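Local coordinates for protein putative endo-1,4-beta-xylanase (Bacteroides thetaiotaomicron VPI-5482, PDB 5MSX) that probably hydrolyses glycosidic bonds in plant pectin as a calcium-binding family 43 glycoside hydrolase, consistent with an arabinofuranosidase acting on rhamnogalacturonan II, at residues L29-A37 against Y47-Y55; Y276-T284 against I339-R349. All blocks are in the same frame, centred on the assembly; numbering follows the deposited sequence.

Contact 1 (L29-A37 against Y47-Y55). With EDO (1,2-ethanediol), chain U.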
ATOM      1  N   LEU C  29      16.351 -19.394  24.644  1.00 18.53           N
ATOM      2  CA  LEU C  29      16.413 -19.363  23.196  1.00 19.46           C
ATOM      3  C   LEU C  29      17.662 -18.602  22.698  1.00 19.93           C
ATOM      4  O   LEU C  29      18.411 -19.105  21.875  1.00 18.61           O
ATOM      5  CB  LEU C  29      15.149 -18.743  22.609  1.00 20.05           C
ATOM      6  CG  LEU C  29      15.122 -18.592  21.084  1.00 20.66           C
ATOM      7  CD1 LEU C  29      15.218 -19.949  20.433  1.00 21.79           C
ATOM      8  CD2 LEU C  29      13.907 -17.809  20.657  1.00 20.64           C
ATOM      9  N   ILE C  30      17.880 -17.426  23.265  1.00 21.08           N
ATOM     10  CA  ILE C  30      18.903 -16.471  22.824  1.00 21.66           C
ATOM     11  C   ILE C  30      19.934 -16.338  23.933  1.00 21.57           C
ATOM     12  O   ILE C  30      19.564 -16.408  25.113  1.00 21.49           O
ATOM     13  CB  ILE C  30      18.258 -15.096  22.572  1.00 21.91           C
ATOM     14  CG1 ILE C  30      17.261 -15.178  21.412  1.00 24.60           C
ATOM     15  CG2 ILE C  30      19.282 -13.995  22.303  1.00 22.17           C
ATOM     16  CD1 ILE C  30      17.844 -15.602  20.091  1.00 24.22           C
ATOM     17  N   PRO C  31      21.228 -16.152  23.571  1.00 21.56           N
ATOM     18  CA  PRO C  31      22.303 -15.919  24.582  1.00 20.72           C
ATOM     19  C   PRO C  31      22.409 -14.448  24.955  1.00 19.66           C
ATOM     20  O   PRO C  31      23.387 -13.774  24.667  1.00 19.53           O
ATOM     21  CB  PRO C  31      23.567 -16.437  23.888  1.00 21.24           C
ATOM     22  CG  PRO C  31      23.277 -16.308  22.437  1.00 21.57           C
ATOM     23  CD  PRO C  31      21.791 -16.485  22.249  1.00 20.75           C
ATOM     24  N   ASP C  32      21.349 -13.961  25.559  1.00 18.52           N
ATOM     25  CA  ASP C  32      21.287 -12.634  26.072  1.00 19.43           C
ATOM     26  C   ASP C  32      20.048 -12.621  26.968  1.00 20.12           C
ATOM     27  O   ASP C  32      19.304 -13.604  27.038  1.00 19.16           O
ATOM     28  CB  ASP C  32      21.179 -11.610  24.916  1.00 20.72           C
ATOM     29  CG  ASP C  32      21.584 -10.184  25.320  1.00 20.93           C
ATOM     30  OD1 ASP C  32      21.926  -9.957  26.504  1.00 19.80           O
ATOM     31  OD2 ASP C  32      21.497  -9.269  24.462  1.00 22.00           O
ATOM     32  N   MET C  33      19.859 -11.525  27.665  1.00 20.21           N
ATOM     33  CA  MET C  33      18.646 -11.266  28.385  1.00 21.74           C
ATOM     34  C   MET C  33      17.700 -10.504  27.463  1.00 22.25           C
ATOM     35  O   MET C  33      17.972  -9.357  27.095  1.00 22.45           O
ATOM     36  CB  MET C  33      18.973 -10.502  29.676  1.00 22.08           C
ATOM     37  CG  MET C  33      19.734 -11.410  30.641  1.00 22.48           C
ATOM     38  SD  MET C  33      20.133 -10.640  32.199  1.00 24.95           S
ATOM     39  CE  MET C  33      20.696 -12.044  33.164  1.00 23.97           C
ATOM     40  N   ILE C  34      16.642 -11.204  27.031  1.00 22.26           N
ATOM     41  CA  ILE C  34      15.624 -10.648  26.180  1.00 21.49           C
ATOM     42  C   ILE C  34      14.237 -10.997  26.719  1.00 20.39           C
ATOM     43  O   ILE C  34      14.058 -12.030  27.397  1.00 19.79           O
ATOM     44  CB  ILE C  34      15.774 -11.089  24.709  1.00 23.51           C
ATOM     45  CG1 ILE C  34      15.598 -12.606  24.532  1.00 24.21           C
ATOM     46  CG2 ILE C  34      17.120 -10.622  24.153  1.00 25.01           C
ATOM     47  CD1 ILE C  34      15.131 -12.982  23.138  1.00 23.79           C
ATOM     48  N   ALA C  35      13.294 -10.113  26.429  1.00 17.04           N
ATOM     49  CA  ALA C  35      11.916 -10.258  26.814  1.00 17.20           C
ATOM     50  C   ALA C  35      10.987  -9.740  25.702  1.00 16.73           C
ATOM     51  O   ALA C  35      11.427  -9.083  24.752  1.00 16.03           O
ATOM     52  CB  ALA C  35      11.669  -9.480  28.093  1.00 17.87           C
ATOM     53  N   ASP C  36       9.703 -10.025  25.852  1.00 16.53           N
ATOM     54  CA  ASP C  36       8.664  -9.458  25.016  1.00 17.49           C
ATOM     55  C   ASP C  36       8.915  -9.828  23.532  1.00 17.16           C
ATOM     56  O   ASP C  36       8.725  -8.998  22.640  1.00 17.52           O
ATOM     57  CB  ASP C  36       8.586  -7.917  25.156  1.00 18.46           C
ATOM     58  CG  ASP C  36       8.657  -7.407  26.618  1.00 19.74           C
ATOM     59  OD1 ASP C  36       8.079  -8.027  27.536  1.00 19.27           O
ATOM     60  OD2 ASP C  36       9.253  -6.322  26.804  1.00 20.68           O
ATOM     61  N   ALA C  37       9.331 -11.065  23.290  1.00 16.58           N
ATOM     62  CA  ALA C  37       9.874 -11.470  21.994  1.00 16.00           C
ATOM     63  C   ALA C  37       8.805 -11.650  20.926  1.00 16.20           C
ATOM     64  O   ALA C  37       7.684 -12.110  21.205  1.00 17.01           O
ATOM     65  CB  ALA C  37      10.679 -12.749  22.138  1.00 15.81           C
ATOM     66  N   TYR C  47      13.626 -14.849  12.673  1.00 20.06           N
ATOM     67  CA  TYR C  47      13.972 -13.560  13.220  1.00 21.03           C
ATOM     68  C   TYR C  47      13.358 -13.452  14.618  1.00 21.73           C
ATOM     69  O   TYR C  47      12.224 -13.930  14.832  1.00 19.43           O
ATOM     70  CB  TYR C  47      13.384 -12.457  12.358  1.00 22.32           C
ATOM     71  CG  TYR C  47      14.032 -12.319  11.010  1.00 24.52           C
ATOM     72  CD1 TYR C  47      13.769 -13.228   9.988  1.00 24.65           C
ATOM     73  CD2 TYR C  47      14.935 -11.277  10.758  1.00 26.37           C
ATOM     74  CE1 TYR C  47      14.372 -13.099   8.751  1.00 25.62           C
ATOM     75  CE2 TYR C  47      15.525 -11.131   9.517  1.00 27.11           C
ATOM     76  CZ  TYR C  47      15.253 -12.055   8.533  1.00 26.41           C
ATOM     77  OH  TYR C  47      15.865 -11.892   7.335  1.00 26.40           O
ATOM     78  N   CYS C  48      14.107 -12.835  15.549  1.00 21.46           N
ATOM     79  CA  CYS C  48      13.645 -12.519  16.884  1.00 20.94           C
ATOM     80  C   CYS C  48      13.891 -11.046  17.192  1.00 20.94           C
ATOM     81  O   CYS C  48      15.034 -10.608  17.372  1.00 22.08           O
ATOM     82  CB  CYS C  48      14.312 -13.425  17.925  1.00 22.25           C
ATOM     83  SG  CYS C  48      13.795 -13.096  19.655  1.00 23.10           S
ATOM     84  N   TYR C  49      12.797 -10.282  17.218  1.00 19.49           N
ATOM     85  CA  TYR C  49      12.775  -8.917  17.657  1.00 19.72           C
ATOM     86  C   TYR C  49      12.278  -8.896  19.112  1.00 20.62           C
ATOM     87  O   TYR C  49      11.188  -9.388  19.411  1.00 22.38           O
ATOM     88  CB  TYR C  49      11.776  -8.137  16.811  1.00 19.79           C
ATOM     89  CG  TYR C  49      12.064  -8.094  15.313  1.00 19.99           C
ATOM     90  CD1 TYR C  49      12.939  -7.131  14.774  1.00 20.39           C
ATOM     91  CD2 TYR C  49      11.432  -8.958  14.428  1.00 19.11           C
ATOM     92  CE1 TYR C  49      13.181  -7.057  13.406  1.00 19.38           C
ATOM     93  CE2 TYR C  49      11.680  -8.891  13.060  1.00 19.22           C
ATOM     94  CZ  TYR C  49      12.533  -7.931  12.552  1.00 19.34           C
ATOM     95  OH  TYR C  49      12.773  -7.868  11.194  1.00 19.50           O
ATOM     96  N   ALA C  50      13.023  -8.275  20.000  1.00 20.55           N
ATOM     97  CA  ALA C  50      12.707  -8.335  21.424  1.00 20.33           C
ATOM     98  C   ALA C  50      13.171  -7.080  22.141  1.00 19.94           C
ATOM     99  O   ALA C  50      13.907  -6.267  21.564  1.00 20.32           O
ATOM    100  CB  ALA C  50      13.337  -9.583  22.042  1.00 19.87           C
ATOM    101  N   THR C  51      12.682  -6.904  23.370  1.00 19.00           N
ATOM    102  CA  THR C  51      13.283  -5.979  24.315  1.00 20.18           C
ATOM    103  C   THR C  51      14.635  -6.573  24.772  1.00 21.12           C
ATOM    104  O   THR C  51      14.693  -7.739  25.204  1.00 19.12           O
ATOM    105  CB  THR C  51      12.393  -5.809  25.552  1.00 20.15           C
ATOM    106  OG1 THR C  51      11.071  -5.439  25.168  1.00 19.25           O
ATOM    107  CG2 THR C  51      12.992  -4.787  26.557  1.00 19.90           C
ATOM    108  N   THR C  52      15.702  -5.779  24.706  1.00 20.84           N
ATOM    109  CA  THR C  52      16.964  -6.199  25.259  1.00 20.88           C
ATOM    110  C   THR C  52      17.040  -5.748  26.744  1.00 21.43           C
ATOM    111  O   THR C  52      16.861  -4.582  27.064  1.00 20.09           O
ATOM    112  CB  THR C  52      18.141  -5.692  24.404  1.00 23.85           C
ATOM    113  OG1 THR C  52      18.051  -6.250  23.070  1.00 22.74           O
ATOM    114  CG2 THR C  52      19.478  -6.093  25.068  1.00 23.24           C
ATOM    115  N   ASP C  53      17.264  -6.718  27.631  1.00 22.24           N
ATOM    116  CA  ASP C  53      17.237  -6.567  29.103  1.00 22.01           C
ATOM    117  C   ASP C  53      18.725  -6.516  29.555  1.00 21.57           C
ATOM    118  O   ASP C  53      19.617  -6.464  28.729  1.00 20.16           O
ATOM    119  CB  ASP C  53      16.533  -7.823  29.718  1.00 22.47           C
ATOM    120  CG  ASP C  53      15.113  -7.565  30.264  1.00 24.35           C
ATOM    121  OD1 ASP C  53      14.416  -6.574  29.878  1.00 23.47           O
ATOM    122  OD2 ASP C  53      14.674  -8.412  31.111  1.00 23.95           O
ATOM    123  N   GLY C  54      18.992  -6.579  30.857  1.00 22.10           N
ATOM    124  CA  GLY C  54      20.357  -6.743  31.364  1.00 22.78           C
ATOM    125  C   GLY C  54      21.157  -5.432  31.409  1.00 24.13           C
ATOM    126  O   GLY C  54      22.376  -5.485  31.545  1.00 23.62           O
ATOM    127  N   TYR C  55      20.479  -4.273  31.331  1.00 24.02           N
ATOM    128  CA  TYR C  55      21.142  -2.965  31.394  1.00 26.77           C
ATOM    129  C   TYR C  55      21.224  -2.324  32.810  1.00 31.01           C
ATOM    130  O   TYR C  55      21.745  -1.217  32.959  1.00 31.77           O
ATOM    131  CB  TYR C  55      20.602  -2.012  30.297  1.00 25.71           C
ATOM    132  CG  TYR C  55      21.413  -2.178  29.021  1.00 27.08           C
ATOM    133  CD1 TYR C  55      21.393  -3.380  28.324  1.00 27.26           C
ATOM    134  CD2 TYR C  55      22.270  -1.156  28.553  1.00 29.62           C
ATOM    135  CE1 TYR C  55      22.166  -3.569  27.187  1.00 27.84           C
ATOM    136  CE2 TYR C  55      23.046  -1.329  27.409  1.00 28.10           C
ATOM    137  CZ  TYR C  55      22.984  -2.536  26.725  1.00 28.70           C
ATOM    138  OH  TYR C  55      23.723  -2.750  25.596  1.00 28.34           O
TER
HETATM  139  C1  EDO U 503       8.294  -3.556  30.207  1.00 38.88           C
HETATM  140  O1  EDO U 503       7.189  -4.472  30.222  1.00 36.51           O
HETATM  141  C2  EDO U 503       9.321  -3.979  29.185  1.00 35.25           C
HETATM  142  O2  EDO U 503       9.341  -5.395  29.115  1.00 32.19           O
HETATM  143  O   HOH W   1      19.769  -8.669  22.499  1.00 27.55           O
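Asp36 and Thr51 meet through one short bond: Thr51 OG1 donates to Asp36 OD2 over 2.6 Å, reaching it on the anti side and close to the carboxylate plane. Thr51 OG1 lies anti to its own carbonyl carbon (chi1 -54°), which turns the hydroxyl to the carboxylate; the same oxygen is also bonded to the backbone N of Ala93. O2 of a bound ethanediol, probably from the crystallisation liquor, also lies very close to Asp36 OD2, a bond best taken with caution. An alanine here would lack the carboxylate, and the Thr51 hydroxyl would probably lose this acceptor and be freer to turn. The chain turns a corner at Asp36; just before it Ala35 pairs antiparallel with Thr51, Ala35 N to Thr51 O at 3.0 Å and Thr51 N to Ala35 O at 2.9 Å. Ile34 CD1 reaches Cys48 SG at 3.7 Å, and the small methyl of Ala50 fits between Ile34 CB and, beyond the corner, Ala37 CB. Farther along, a water donates to Asp32 OD2 and bridges it to Thr52 OG1, while Asp53 N bonds Met33 O at 2.8 Å. Asp53 turns its carboxylate to Arg286. An aspartate where the chain turns between the strands 34-35 and 37-42 fits the five-bladed beta-propeller of family 43, where it is the predicted proton acceptor.

Contact 2 (Y276-T284 against I339-R349)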
ATOM      1  N   TYR C 276       8.022 -17.240  25.486  1.00 16.56           N
ATOM      2  CA  TYR C 276       7.662 -16.457  26.671  1.00 17.02           C
ATOM      3  C   TYR C 276       8.899 -15.982  27.438  1.00 15.87           C
ATOM      4  O   TYR C 276       9.941 -16.617  27.432  1.00 14.19           O
ATOM      5  CB  TYR C 276       6.756 -17.262  27.592  1.00 16.79           C
ATOM      6  CG  TYR C 276       7.380 -18.565  28.061  1.00 18.01           C
ATOM      7  CD1 TYR C 276       7.368 -19.695  27.248  1.00 18.05           C
ATOM      8  CD2 TYR C 276       7.991 -18.670  29.312  1.00 17.95           C
ATOM      9  CE1 TYR C 276       7.944 -20.887  27.678  1.00 18.57           C
ATOM     10  CE2 TYR C 276       8.576 -19.856  29.729  1.00 18.51           C
ATOM     11  CZ  TYR C 276       8.545 -20.961  28.915  1.00 18.18           C
ATOM     12  OH  TYR C 276       9.114 -22.160  29.331  1.00 19.49           O
ATOM     13  N   LEU C 277       8.756 -14.855  28.105  1.00 15.38           N
ATOM     14  CA  LEU C 277       9.780 -14.432  29.052  1.00 15.59           C
ATOM     15  C   LEU C 277       9.585 -15.210  30.347  1.00 16.20           C
ATOM     16  O   LEU C 277       8.484 -15.730  30.604  1.00 14.66           O
ATOM     17  CB  LEU C 277       9.723 -12.908  29.273  1.00 15.89           C
ATOM     18  CG  LEU C 277       8.552 -12.363  30.083  1.00 16.18           C
ATOM     19  CD1 LEU C 277       8.725 -12.548  31.595  1.00 16.59           C
ATOM     20  CD2 LEU C 277       8.343 -10.871  29.760  1.00 16.81           C
ATOM     21  N   GLU C 278      10.652 -15.241  31.169  1.00 16.25           N
ATOM     22  CA  GLU C 278      10.651 -15.920  32.448  1.00 16.21           C
ATOM     23  C   GLU C 278      11.274 -14.960  33.466  1.00 15.83           C
ATOM     24  O   GLU C 278      12.110 -14.125  33.097  1.00 15.87           O
ATOM     25  CB  GLU C 278      11.396 -17.265  32.356  1.00 17.40           C
ATOM     26  CG  GLU C 278      11.072 -18.279  33.480  1.00 17.85           C
ATOM     27  CD  GLU C 278      12.018 -18.199  34.699  1.00 18.46           C
ATOM     28  OE1 GLU C 278      11.729 -18.906  35.720  1.00 17.94           O
ATOM     29  OE2 GLU C 278      13.057 -17.446  34.642  1.00 18.01           O
ATOM     30  N   PHE C 279      10.779 -15.010  34.702  1.00 15.15           N
ATOM     31  CA  PHE C 279      11.191 -14.087  35.800  1.00 16.70           C
ATOM     32  C   PHE C 279      12.715 -13.835  35.899  1.00 16.04           C
ATOM     33  O   PHE C 279      13.158 -12.712  36.146  1.00 15.90           O
ATOM     34  CB  PHE C 279      10.635 -14.590  37.154  1.00 17.82           C
ATOM     35  CG  PHE C 279      11.019 -13.719  38.328  1.00 18.97           C
ATOM     36  CD1 PHE C 279      10.381 -12.497  38.543  1.00 18.78           C
ATOM     37  CD2 PHE C 279      12.025 -14.119  39.208  1.00 20.25           C
ATOM     38  CE1 PHE C 279      10.730 -11.701  39.614  1.00 20.91           C
ATOM     39  CE2 PHE C 279      12.384 -13.317  40.285  1.00 21.64           C
ATOM     40  CZ  PHE C 279      11.734 -12.109  40.493  1.00 21.23           C
ATOM     41  N   GLY C 280      13.500 -14.883  35.685  1.00 16.52           N
ATOM     42  CA  GLY C 280      14.930 -14.774  35.595  1.00 17.24           C
ATOM     43  C   GLY C 280      15.573 -14.318  36.888  1.00 18.43           C
ATOM     44  O   GLY C 280      15.288 -14.873  37.968  1.00 18.14           O
ATOM     45  N   ARG C 281      16.429 -13.304  36.774  1.00 17.69           N
ATOM     46  CA  ARG C 281      17.156 -12.786  37.915  1.00 18.98           C
ATOM     47  C   ARG C 281      16.485 -11.544  38.495  1.00 19.18           C
ATOM     48  O   ARG C 281      17.180 -10.725  39.121  1.00 19.18           O
ATOM     49  CB  ARG C 281      18.613 -12.485  37.543  1.00 19.40           C
ATOM     50  CG  ARG C 281      19.447 -13.699  37.180  1.00 20.06           C
ATOM     51  CD  ARG C 281      19.209 -14.169  35.747  1.00 20.09           C
ATOM     52  NE  ARG C 281      20.298 -14.993  35.254  1.00 20.69           N
ATOM     53  CZ  ARG C 281      20.215 -15.797  34.191  1.00 21.95           C
ATOM     54  NH1 ARG C 281      19.108 -15.862  33.451  1.00 22.52           N
ATOM     55  NH2 ARG C 281      21.258 -16.532  33.847  1.00 22.80           N
ATOM     56  N   ARG C 282      15.159 -11.424  38.285  1.00 19.01           N
ATOM     57  CA  ARG C 282      14.302 -10.319  38.762  1.00 20.95           C
ATOM     58  C   ARG C 282      14.439  -9.061  37.896  1.00 19.94           C
ATOM     59  O   ARG C 282      15.429  -8.893  37.211  1.00 19.19           O
ATOM     60  CB  ARG C 282      14.529  -9.985  40.284  1.00 21.86           C
ATOM     61  CG  ARG C 282      15.318  -8.707  40.593  1.00 22.62           C
ATOM     62  CD  ARG C 282      15.786  -8.666  42.039  1.00 23.63           C
ATOM     63  NE  ARG C 282      14.672  -8.795  42.986  1.00 23.22           N
ATOM     64  CZ  ARG C 282      13.962  -7.780  43.474  1.00 25.31           C
ATOM     65  NH1 ARG C 282      12.977  -8.012  44.342  1.00 25.55           N
ATOM     66  NH2 ARG C 282      14.222  -6.522  43.122  1.00 25.35           N
ATOM     67  N   SER C 283      13.447  -8.176  38.003  1.00 21.80           N
ATOM     68  CA  SER C 283      13.404  -6.900  37.267  1.00 22.94           C
ATOM     69  C   SER C 283      13.643  -7.192  35.766  1.00 22.28           C
ATOM     70  O   SER C 283      13.103  -8.176  35.224  1.00 21.21           O
ATOM     71  CB  SER C 283      14.420  -5.913  37.894  1.00 23.66           C
ATOM     72  OG  SER C 283      14.413  -4.647  37.245  1.00 24.79           O
ATOM     73  N   THR C 284      14.493  -6.409  35.111  1.00 23.15           N
ATOM     74  CA  THR C 284      14.733  -6.556  33.679  1.00 23.14           C
ATOM     75  C   THR C 284      15.977  -7.403  33.452  1.00 22.08           C
ATOM     76  O   THR C 284      16.901  -6.978  32.779  1.00 25.68           O
ATOM     77  CB  THR C 284      14.906  -5.170  33.013  1.00 24.27           C
ATOM     78  OG1 THR C 284      15.820  -4.399  33.782  1.00 24.30           O
ATOM     79  CG2 THR C 284      13.604  -4.413  32.944  1.00 23.82           C
ATOM     80  N   ILE C 339      19.085 -14.522  44.339  1.00 23.93           N
ATOM     81  CA  ILE C 339      18.086 -13.680  43.670  1.00 22.77           C
ATOM     82  C   ILE C 339      16.891 -13.415  44.611  1.00 21.78           C
ATOM     83  O   ILE C 339      16.269 -14.338  45.144  1.00 19.23           O
ATOM     84  CB  ILE C 339      17.647 -14.294  42.331  1.00 23.02           C
ATOM     85  CG1 ILE C 339      18.877 -14.483  41.412  1.00 22.64           C
ATOM     86  CG2 ILE C 339      16.602 -13.422  41.649  1.00 23.08           C
ATOM     87  CD1 ILE C 339      18.694 -15.536  40.370  1.00 23.30           C
ATOM     88  N   GLU C 340      16.591 -12.141  44.789  1.00 22.66           N
ATOM     89  CA  GLU C 340      15.499 -11.707  45.642  1.00 26.53           C
ATOM     90  C   GLU C 340      14.186 -11.852  44.858  1.00 25.73           C
ATOM     91  O   GLU C 340      14.093 -11.390  43.722  1.00 23.84           O
ATOM     92  CB  GLU C 340      15.727 -10.245  46.075  1.00 30.42           C
ATOM     93  CG  GLU C 340      15.403  -9.955  47.526  1.00 36.96           C
ATOM     94  CD  GLU C 340      16.237 -10.793  48.497  1.00 37.90           C
ATOM     95  OE1 GLU C 340      17.480 -10.768  48.443  1.00 41.79           O
ATOM     96  OE2 GLU C 340      15.640 -11.487  49.331  1.00 45.01           O
ATOM     97  N   PRO C 341      13.176 -12.502  45.450  1.00 25.07           N
ATOM     98  CA  PRO C 341      11.865 -12.552  44.796  1.00 26.02           C
ATOM     99  C   PRO C 341      11.208 -11.179  44.729  1.00 26.50           C
ATOM    100  O   PRO C 341      11.736 -10.220  45.299  1.00 24.40           O
ATOM    101  CB  PRO C 341      11.038 -13.485  45.688  1.00 25.80           C
ATOM    102  CG  PRO C 341      11.752 -13.535  46.993  1.00 25.52           C
ATOM    103  CD  PRO C 341      13.188 -13.184  46.759  1.00 25.89           C
ATOM    104  N   MET C 342      10.067 -11.099  44.044  1.00 27.51           N
ATOM    105  CA  MET C 342       9.335  -9.845  43.894  1.00 31.37           C
ATOM    106  C   MET C 342       7.910  -9.984  44.429  1.00 29.77           C
ATOM    107  O   MET C 342       7.564  -9.324  45.383  1.00 30.79           O
ATOM    108  CB  MET C 342       9.371  -9.379  42.441  1.00 36.13           C
ATOM    109  CG  MET C 342       9.094  -7.893  42.276  1.00 44.56           C
ATOM    110  SD  MET C 342      10.567  -6.856  42.418  1.00 50.22           S
ATOM    111  CE  MET C 342      11.291  -7.146  40.808  1.00 47.84           C
ATOM    112  N   LYS C 343       7.108 -10.858  43.835  1.00 29.28           N
ATOM    113  CA  LYS C 343       5.739 -11.117  44.255  1.00 30.13           C
ATOM    114  C   LYS C 343       5.478 -12.525  44.801  1.00 29.80           C
ATOM    115  O   LYS C 343       4.404 -12.782  45.351  1.00 31.57           O
ATOM    116  CB  LYS C 343       4.819 -10.884  43.063  1.00 32.85           C
ATOM    117  CG  LYS C 343       4.808  -9.431  42.608  1.00 35.11           C
ATOM    118  CD  LYS C 343       3.772  -9.238  41.514  1.00 41.86           C
ATOM    119  CE  LYS C 343       3.359  -7.783  41.337  1.00 43.51           C
ATOM    120  NZ  LYS C 343       2.423  -7.658  40.183  1.00 48.63           N
ATOM    121  N   ASP C 344       6.445 -13.437  44.658  1.00 27.16           N
ATOM    122  CA  ASP C 344       6.271 -14.840  45.066  1.00 26.25           C
ATOM    123  C   ASP C 344       7.378 -15.159  46.061  1.00 25.17           C
ATOM    124  O   ASP C 344       8.512 -15.453  45.647  1.00 25.04           O
ATOM    125  CB  ASP C 344       6.378 -15.773  43.864  1.00 26.26           C
ATOM    126  CG  ASP C 344       6.043 -17.213  44.194  1.00 27.97           C
ATOM    127  OD1 ASP C 344       6.054 -17.639  45.403  1.00 25.34           O
ATOM    128  OD2 ASP C 344       5.754 -17.920  43.199  1.00 28.28           O
ATOM    129  N   PRO C 345       7.057 -15.139  47.368  1.00 24.69           N
ATOM    130  CA  PRO C 345       8.137 -15.392  48.333  1.00 24.57           C
ATOM    131  C   PRO C 345       8.785 -16.783  48.244  1.00 23.19           C
ATOM    132  O   PRO C 345       9.844 -16.977  48.844  1.00 23.00           O
ATOM    133  CB  PRO C 345       7.485 -15.130  49.712  1.00 24.73           C
ATOM    134  CG  PRO C 345       6.064 -14.738  49.459  1.00 25.56           C
ATOM    135  CD  PRO C 345       5.734 -15.002  48.021  1.00 25.24           C
ATOM    136  N   THR C 346       8.171 -17.726  47.518  1.00 23.50           N
ATOM    137  CA  THR C 346       8.768 -19.047  47.276  1.00 23.97           C
ATOM    138  C   THR C 346       9.753 -19.115  46.101  1.00 23.50           C
ATOM    139  O   THR C 346      10.355 -20.161  45.887  1.00 21.69           O
ATOM    140  CB  THR C 346       7.702 -20.163  47.068  1.00 25.65           C
ATOM    141  OG1 THR C 346       7.097 -20.053  45.768  1.00 26.15           O
ATOM    142  CG2 THR C 346       6.634 -20.094  48.141  1.00 25.68           C
ATOM    143  N   CYS C 347       9.889 -18.041  45.321  1.00 23.85           N
ATOM    144  CA  CYS C 347      10.814 -18.033  44.190  1.00 23.22           C
ATOM    145  C   CYS C 347      12.229 -17.654  44.641  1.00 22.85           C
ATOM    146  O   CYS C 347      12.616 -16.486  44.599  1.00 22.15           O
ATOM    147  CB  CYS C 347      10.345 -17.105  43.068  1.00 24.12           C
ATOM    148  SG  CYS C 347      11.530 -17.061  41.695  1.00 25.88           S
ATOM    149  N   LEU C 348      13.005 -18.670  45.013  1.00 21.21           N
ATOM    150  CA  LEU C 348      14.232 -18.482  45.761  1.00 20.61           C
ATOM    151  C   LEU C 348      15.352 -19.248  45.056  1.00 21.56           C
ATOM    152  O   LEU C 348      15.543 -20.468  45.248  1.00 22.13           O
ATOM    153  CB  LEU C 348      14.019 -18.975  47.180  1.00 20.37           C
ATOM    154  CG  LEU C 348      12.955 -18.249  48.029  1.00 21.02           C
ATOM    155  CD1 LEU C 348      12.561 -19.041  49.287  1.00 20.55           C
ATOM    156  CD2 LEU C 348      13.425 -16.855  48.428  1.00 20.57           C
ATOM    157  N   ARG C 349      16.078 -18.531  44.210  1.00 20.45           N
ATOM    158  CA  ARG C 349      17.065 -19.136  43.356  1.00 20.39           C
ATOM    159  C   ARG C 349      18.415 -18.502  43.535  1.00 18.83           C
ATOM    160  O   ARG C 349      18.538 -17.365  43.966  1.00 19.20           O
ATOM    161  CB  ARG C 349      16.620 -19.013  41.882  1.00 20.91           C
ATOM    162  CG  ARG C 349      15.292 -19.708  41.645  1.00 22.33           C
ATOM    163  CD  ARG C 349      15.007 -19.947  40.175  1.00 22.72           C
ATOM    164  NE  ARG C 349      14.649 -18.732  39.465  1.00 21.91           N
ATOM    165  CZ  ARG C 349      14.028 -18.715  38.281  1.00 22.80           C
ATOM    166  NH1 ARG C 349      13.694 -19.862  37.655  1.00 21.93           N
ATOM    167  NH2 ARG C 349      13.734 -17.541  37.715  1.00 21.94           N
TER
HETATM  168  O   HOH W   2      14.960 -16.234  40.498  1.00 22.33           O
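Glu278 OE2 is gripped by two donors, Gly280 N at 2.8 Å, from above the carboxylate plane, and Arg349 NH2 at 3.1 Å, on its syn lone pair. Arg349 meets the carboxylate end-on in a salt bridge, its NH1 bonding Glu278 OE1 at 2.9 Å, with the two flat groups turned 50° apart. OE1 also accepts from the backbone N of Phe256, which would probably help stabilise the buried negative charge. Arg349 NH2 bonds Gly280 O too, and a water links that carbonyl to Arg349 NE. Gly280 occupies the type II' turn from Phe279 to Arg282, where its positive phi (64°) suits a residue without a side chain. By this turn, which follows a strand of the catalytic propeller, the family 43 domain meets the 339-349 segment, which belongs largely to the F5/8 type C region. Phe279 sends its ring into the curve of 339-349, CG being anti to the backbone N (chi1 179°): Met342 CB packs on CE1, and Cys347 SG lies obliquely 4.7 Å from the ring centroid. Beside it, Ile339 lays CD1 against the aliphatic Arg281 CG at 3.8 Å, while the charged end of Arg281 goes to Glu351. Arg282 suits the rim because its guanidinium spans two successive carbonyls: NE bonds Glu340 O almost straight at 2.8 Å, and NH1 bonds Pro341 O at 2.7 Å. Met342 bends its thioether over one face of that guanidinium.

In the fold
The centre of contact 1 lies about 3 Å from the centre of the folded chain and that of contact 2 about 17 Å from it, with about 17 Å between the two contact centres, yet the two touch directly. Gly54 N and Thr284 O are 2.9 Å apart, a probable hydrogen bond, and Met33 CE packs 3.6 Å from Arg281 NE. Leu277 CD2, on the strand leading to the turn of contact 2, lies 3.6 Å from Asp36 OD1, the predicted catalytic base. Asp36 is also about 6 Å from a calcium ion (side chain to ion), and its ethanediol partner is held by Arg286 as well. The second calcium site includes Trp454, whose side chain approaches those of Met33 and Arg281 to about 4 Å.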